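PDB 5JG9: de novo design, hyper stable, disulfide-rich mini protein, which has no assigned biological function, being designed from scratch as a very stable, disulfide-crosslinked miniature fold. Local coordinates for residues C10-E14 and E15-R19; R18-C21 and K22-G25. One frame throughout, in Å; residues are numbered along the deposited sequence.

Overall arrangement
Both contacts lie on the single helix 14-28, which packs against a three-stranded antiparallel sheet in a chain cross-linked by three disulfides. Interaction 1 starts the helix and interaction 2 continues it through its middle; their centres are about 10 Å apart, and Arg18 and Arg19 belong to both. They also touch directly, Gln12 OE1 lying 3.9 Å from Glu20 OE2 as plain packing, while Arg16 of the first forms a salt bridge with Glu20 of the second. Each is tied by a disulfide to strand 40-46, Cys10 to Cys40 and Cys21 to Cys43. Interaction 1 is largely at the surface, whereas interaction 2 reaches the interior through Cys21.

Interaction 1: residues C10-E14 and E15-R19; sequences CGQDE and ERVRR
Glu14 OE2 is gripped by two nitrogens of the Arg18 guanidinium, NE at 2.7 Å and NH2 at 2.8 Å, in a side-on salt bridge four residues along the chain. The oxygen lies near the guanidinium plane and offers its anti side, while the carboxylate itself is turned 52° from that plane. The two side chains run alongside each other: Glu14 is extended, with CG anti to the backbone N, which lets its carboxylate draw level with the arginine head. With an alanine here the carboxylate is gone, and Arg18 NE and NH2 would probably lose this acceptor, leaving the guanidinium freer to turn. Glu15 and Arg19 repeat the i to i+4 pairing on another side of the helix, but here Glu15 OE2 uses its syn side, 3.0 Å from Arg19 NE.

These pairs follow an N-capped helix start. Asp13 is the N-cap, its OD2 accepting from Arg16 N at 3.0 Å; with CG set between the backbone N and the carbonyl carbon (chi1 74°), the carboxylate reaches an amide of the first turn. Asp13 O then takes Val17 N, and Glu14 O takes Arg18 N, beginning the helical bonding. Gln12, in the connection from strand 5-8, lays its amide over one face of the Arg16 guanidinium, the planes 24° apart and OE1 3.3 Å above the centre. The polar end of Arg16 is also held by a salt bridge from NE to Glu20. The other branch of the Gln12 amide, NE2, lies 3.5 Å from Val17 CG2; Val17 itself is buried and touches Tyr41 of strand 40-46.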
loop_
_atom_site.group_PDB
_atom_site.type_symbol
_atom_site.label_atom_id
_atom_site.label_comp_id
_atom_site.label_asym_id
_atom_site.label_seq_id
_atom_site.Cartn_x
_atom_site.Cartn_y
_atom_site.Cartn_z
ATOM N N CYS A 10 -3.689 -1.633 9.747
ATOM C CA CYS A 10 -4.140 -0.926 10.952
ATOM C C CYS A 10 -3.066 -0.920 12.054
ATOM O O CYS A 10 -3.061 -0.037 12.913
ATOM C CB CYS A 10 -5.453 -1.542 11.471
ATOM S SG CYS A 10 -6.889 -1.390 10.340
ATOM N N GLY A 11 -2.171 -1.911 12.038
ATOM C CA GLY A 11 -1.094 -2.011 13.111
ATOM C C GLY A 11 0.127 -1.185 12.770
ATOM O O GLY A 11 1.147 -1.396 13.352
ATOM N N GLN A 12 0.037 -0.299 11.770
ATOM C CA GLN A 12 1.143 0.555 11.385
ATOM C C GLN A 12 0.633 1.963 11.227
ATOM O O GLN A 12 -0.460 2.198 10.770
ATOM C CB GLN A 12 1.666 0.090 10.041
ATOM C CG GLN A 12 2.131 -1.373 10.019
ATOM C CD GLN A 12 2.838 -1.874 8.752
ATOM O OE1 GLN A 12 3.451 -2.978 8.750
ATOM N NE2 GLN A 12 2.679 -1.182 7.686
ATOM N N ASP A 13 1.508 2.919 11.501
ATOM C CA ASP A 13 1.257 4.329 11.125
ATOM C C ASP A 13 1.387 4.648 9.616
ATOM O O ASP A 13 1.928 3.879 8.771
ATOM C CB ASP A 13 2.058 5.322 11.995
ATOM C CG ASP A 13 3.551 5.401 11.678
ATOM O OD1 ASP A 13 4.253 6.007 12.513
ATOM O OD2 ASP A 13 4.020 4.906 10.642
ATOM N N GLU A 14 0.813 5.792 9.274
ATOM C CA GLU A 14 0.715 6.212 7.895
ATOM C C GLU A 14 2.125 6.257 7.245
ATOM O O GLU A 14 2.329 5.841 6.128
ATOM C CB GLU A 14 0.100 7.598 7.859
ATOM C CG GLU A 14 -0.010 8.170 6.453
ATOM C CD GLU A 14 -0.549 9.582 6.441
ATOM O OE1 GLU A 14 -0.792 10.157 7.518
ATOM O OE2 GLU A 14 -0.735 10.098 5.346
ATOM N N GLU A 15 3.099 6.767 7.992
ATOM C CA GLU A 15 4.456 7.003 7.465
ATOM C C GLU A 15 5.065 5.665 6.986
ATOM O O GLU A 15 5.477 5.541 5.841
ATOM C CB GLU A 15 5.293 7.743 8.545
ATOM C CG GLU A 15 6.545 8.419 8.007
ATOM C CD GLU A 15 7.698 7.458 7.718
ATOM O OE1 GLU A 15 8.487 7.765 6.736
ATOM O OE2 GLU A 15 7.827 6.420 8.490
ATOM N N ARG A 16 4.932 4.629 7.821
ATOM C CA ARG A 16 5.454 3.282 7.532
ATOM C C ARG A 16 4.738 2.616 6.395
ATOM O O ARG A 16 5.337 1.991 5.523
ATOM C CB ARG A 16 5.291 2.401 8.754
ATOM C CG ARG A 16 5.930 1.063 8.579
ATOM C CD ARG A 16 5.986 0.301 9.892
ATOM N NE ARG A 16 6.463 -1.054 9.646
ATOM C CZ ARG A 16 6.243 -2.141 10.425
ATOM N NH1 ARG A 16 5.549 -2.046 11.554
ATOM N NH2 ARG A 16 6.707 -3.349 10.052
ATOM N N VAL A 17 3.416 2.748 6.382
ATOM C CA VAL A 17 2.643 2.128 5.356
ATOM C C VAL A 17 3.098 2.702 3.972
ATOM O O VAL A 17 3.214 1.945 2.974
ATOM C CB VAL A 17 1.117 2.297 5.574
ATOM C CG1 VAL A 17 0.323 1.762 4.416
ATOM C CG2 VAL A 17 0.662 1.544 6.819
ATOM N N ARG A 18 3.197 4.024 3.907
ATOM C CA ARG A 18 3.495 4.754 2.668
ATOM C C ARG A 18 4.867 4.334 2.132
ATOM O O ARG A 18 5.043 4.066 0.941
ATOM C CB ARG A 18 3.442 6.289 2.934
ATOM C CG ARG A 18 2.020 6.858 2.927
ATOM C CD ARG A 18 2.031 8.323 3.292
ATOM N NE ARG A 18 0.675 8.835 3.400
ATOM C CZ ARG A 18 -0.182 8.976 2.371
ATOM N NH1 ARG A 18 0.116 8.696 1.077
ATOM N NH2 ARG A 18 -1.388 9.401 2.667
ATOM N N ARG A 19 5.828 4.355 3.058
ATOM C CA ARG A 19 7.244 3.911 2.835
ATOM C C ARG A 19 7.301 2.516 2.277
ATOM O O ARG A 19 7.878 2.237 1.203
ATOM C CB ARG A 19 8.058 4.011 4.201
ATOM C CG ARG A 19 8.932 5.223 4.411
ATOM C CD ARG A 19 10.080 5.053 5.461
ATOM N NE ARG A 19 9.549 4.683 6.808
ATOM C CZ ARG A 19 9.370 3.456 7.331
ATOM N NH1 ARG A 19 8.771 3.350 8.535
ATOM N NH2 ARG A 19 9.763 2.349 6.694
#

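Interaction 2: residues R18-C21 and K22-G25; sequences RREC and KERG
Lys22 N donates to Arg18 O at 3.1 Å, and its CB lies against the same carbonyl; its extended chain bends only at the end, where NZ forms a salt bridge with Glu26. Glu23 N binds Arg19 O. The Glu23 side chain leans back over the preceding turn, CG beside Arg19 O and OE1 3.7 Å from Glu20 CA. Its carboxylate is nearly parallel to that of Glu20 (9° between planes), whose OE1 is held by Arg16.

Arg24 N reaches Glu20 O at 2.9 Å. In the conformer described here, a bend at chi3 (-63°) brings the Arg24 guanidinium back along the helix, with Cys21 CA at its edge, 3.5 Å from NH1. The charges of Glu20 and Arg24 stay 4.5 Å apart between OE2 and NH2; a water donates to Glu20 OE2 at 2.8 Å and accepts only weakly from Arg24 NH2. Arg24 has a second conformer, so the water link and a cation-pi contact with Tyr7 are less certain. Gly25 N closes the series on Cys21 O, and buried Cys21 carries the disulfide to Cys43. Successive i to i+4 backbone bonds define an alpha-helix, here joined to the sheet by that disulfide in a designed strand-helix-strand-strand fold.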
loop_
_atom_site.group_PDB
_atom_site.type_symbol
_atom_site.label_atom_id
_atom_site.label_comp_id
_atom_site.label_asym_id
_atom_site.label_seq_id
_atom_site.Cartn_x
_atom_site.Cartn_y
_atom_site.Cartn_z
ATOM N N ARG A 18 3.197 4.024 3.907
ATOM C CA ARG A 18 3.495 4.754 2.668
ATOM C C ARG A 18 4.867 4.334 2.132
ATOM O O ARG A 18 5.043 4.066 0.941
ATOM C CB ARG A 18 3.442 6.289 2.934
ATOM C CG ARG A 18 2.020 6.858 2.927
ATOM C CD ARG A 18 2.031 8.323 3.292
ATOM N NE ARG A 18 0.675 8.835 3.400
ATOM C CZ ARG A 18 -0.182 8.976 2.371
ATOM N NH1 ARG A 18 0.116 8.696 1.077
ATOM N NH2 ARG A 18 -1.388 9.401 2.667
ATOM N N ARG A 19 5.828 4.355 3.058
ATOM C CA ARG A 19 7.244 3.911 2.835
ATOM C C ARG A 19 7.301 2.516 2.277
ATOM O O ARG A 19 7.878 2.237 1.203
ATOM C CB ARG A 19 8.058 4.011 4.201
ATOM C CG ARG A 19 8.932 5.223 4.411
ATOM C CD ARG A 19 10.080 5.053 5.461
ATOM N NE ARG A 19 9.549 4.683 6.808
ATOM C CZ ARG A 19 9.370 3.456 7.331
ATOM N NH1 ARG A 19 8.771 3.350 8.535
ATOM N NH2 ARG A 19 9.763 2.349 6.694
ATOM N N GLU A 20 6.657 1.605 2.970
ATOM C CA GLU A 20 6.729 0.208 2.547
ATOM C C GLU A 20 5.871 -0.123 1.309
ATOM O O GLU A 20 6.177 -0.991 0.535
ATOM C CB GLU A 20 6.303 -0.731 3.709
ATOM C CG GLU A 20 7.228 -0.711 4.933
ATOM C CD GLU A 20 6.829 -1.661 6.007
ATOM O OE1 GLU A 20 7.498 -1.651 7.070
ATOM O OE2 GLU A 20 5.951 -2.519 5.807
ATOM N N CYS A 21 4.800 0.616 1.099
ATOM C CA CYS A 21 4.032 0.491 -0.168
ATOM C C CYS A 21 4.818 0.884 -1.453
ATOM O O CYS A 21 4.802 0.164 -2.438
ATOM C CB CYS A 21 2.775 1.334 -0.101
ATOM S SG CYS A 21 1.499 0.892 -1.284
ATOM N N LYS A 22 5.494 2.037 -1.382
ATOM C CA LYS A 22 6.438 2.489 -2.397
ATOM C C LYS A 22 7.533 1.452 -2.687
ATOM O O LYS A 22 7.788 1.149 -3.831
ATOM C CB LYS A 22 7.088 3.762 -1.941
ATOM C CG LYS A 22 8.127 4.297 -2.885
ATOM C CD LYS A 22 8.530 5.664 -2.439
ATOM C CE LYS A 22 9.231 6.442 -3.529
ATOM N NZ LYS A 22 10.596 5.900 -3.718
ATOM N N GLU A 23 8.171 0.973 -1.605
ATOM C CA GLU A 23 9.141 -0.113 -1.678
ATOM C C GLU A 23 8.592 -1.320 -2.394
ATOM O O GLU A 23 9.191 -1.825 -3.288
ATOM C CB GLU A 23 9.604 -0.516 -0.267
ATOM C CG GLU A 23 10.696 0.389 0.291
ATOM C CD GLU A 23 11.053 0.176 1.788
ATOM O OE1 GLU A 23 10.361 -0.624 2.539
ATOM O OE2 GLU A 23 11.963 0.911 2.218
ATOM N N ARG A 24 7.392 -1.748 -1.985
ATOM C CA ARG A 24 6.733 -2.937 -2.531
ATOM C C ARG A 24 6.450 -2.763 -4.027
ATOM O O ARG A 24 6.735 -3.635 -4.861
ATOM C CB ARG A 24 5.463 -3.235 -1.701
ATOM C CG ARG A 24 4.550 -4.362 -2.140
ATOM C CD ARG A 24 3.335 -4.529 -1.192
ATOM N NE ARG A 24 3.483 -4.901 0.249
ATOM C CZ ARG A 24 3.487 -4.054 1.280
ATOM N NH1 ARG A 24 3.443 -2.749 1.096
ATOM N NH2 ARG A 24 3.552 -4.511 2.513
ATOM N N GLY A 25 5.910 -1.645 -4.412
ATOM C CA GLY A 25 5.632 -1.368 -5.866
ATOM C C GLY A 25 6.926 -1.329 -6.658
ATOM O O GLY A 25 7.074 -1.988 -7.714
HETATM O O HOH W 1 3.325 -2.121 5.002
#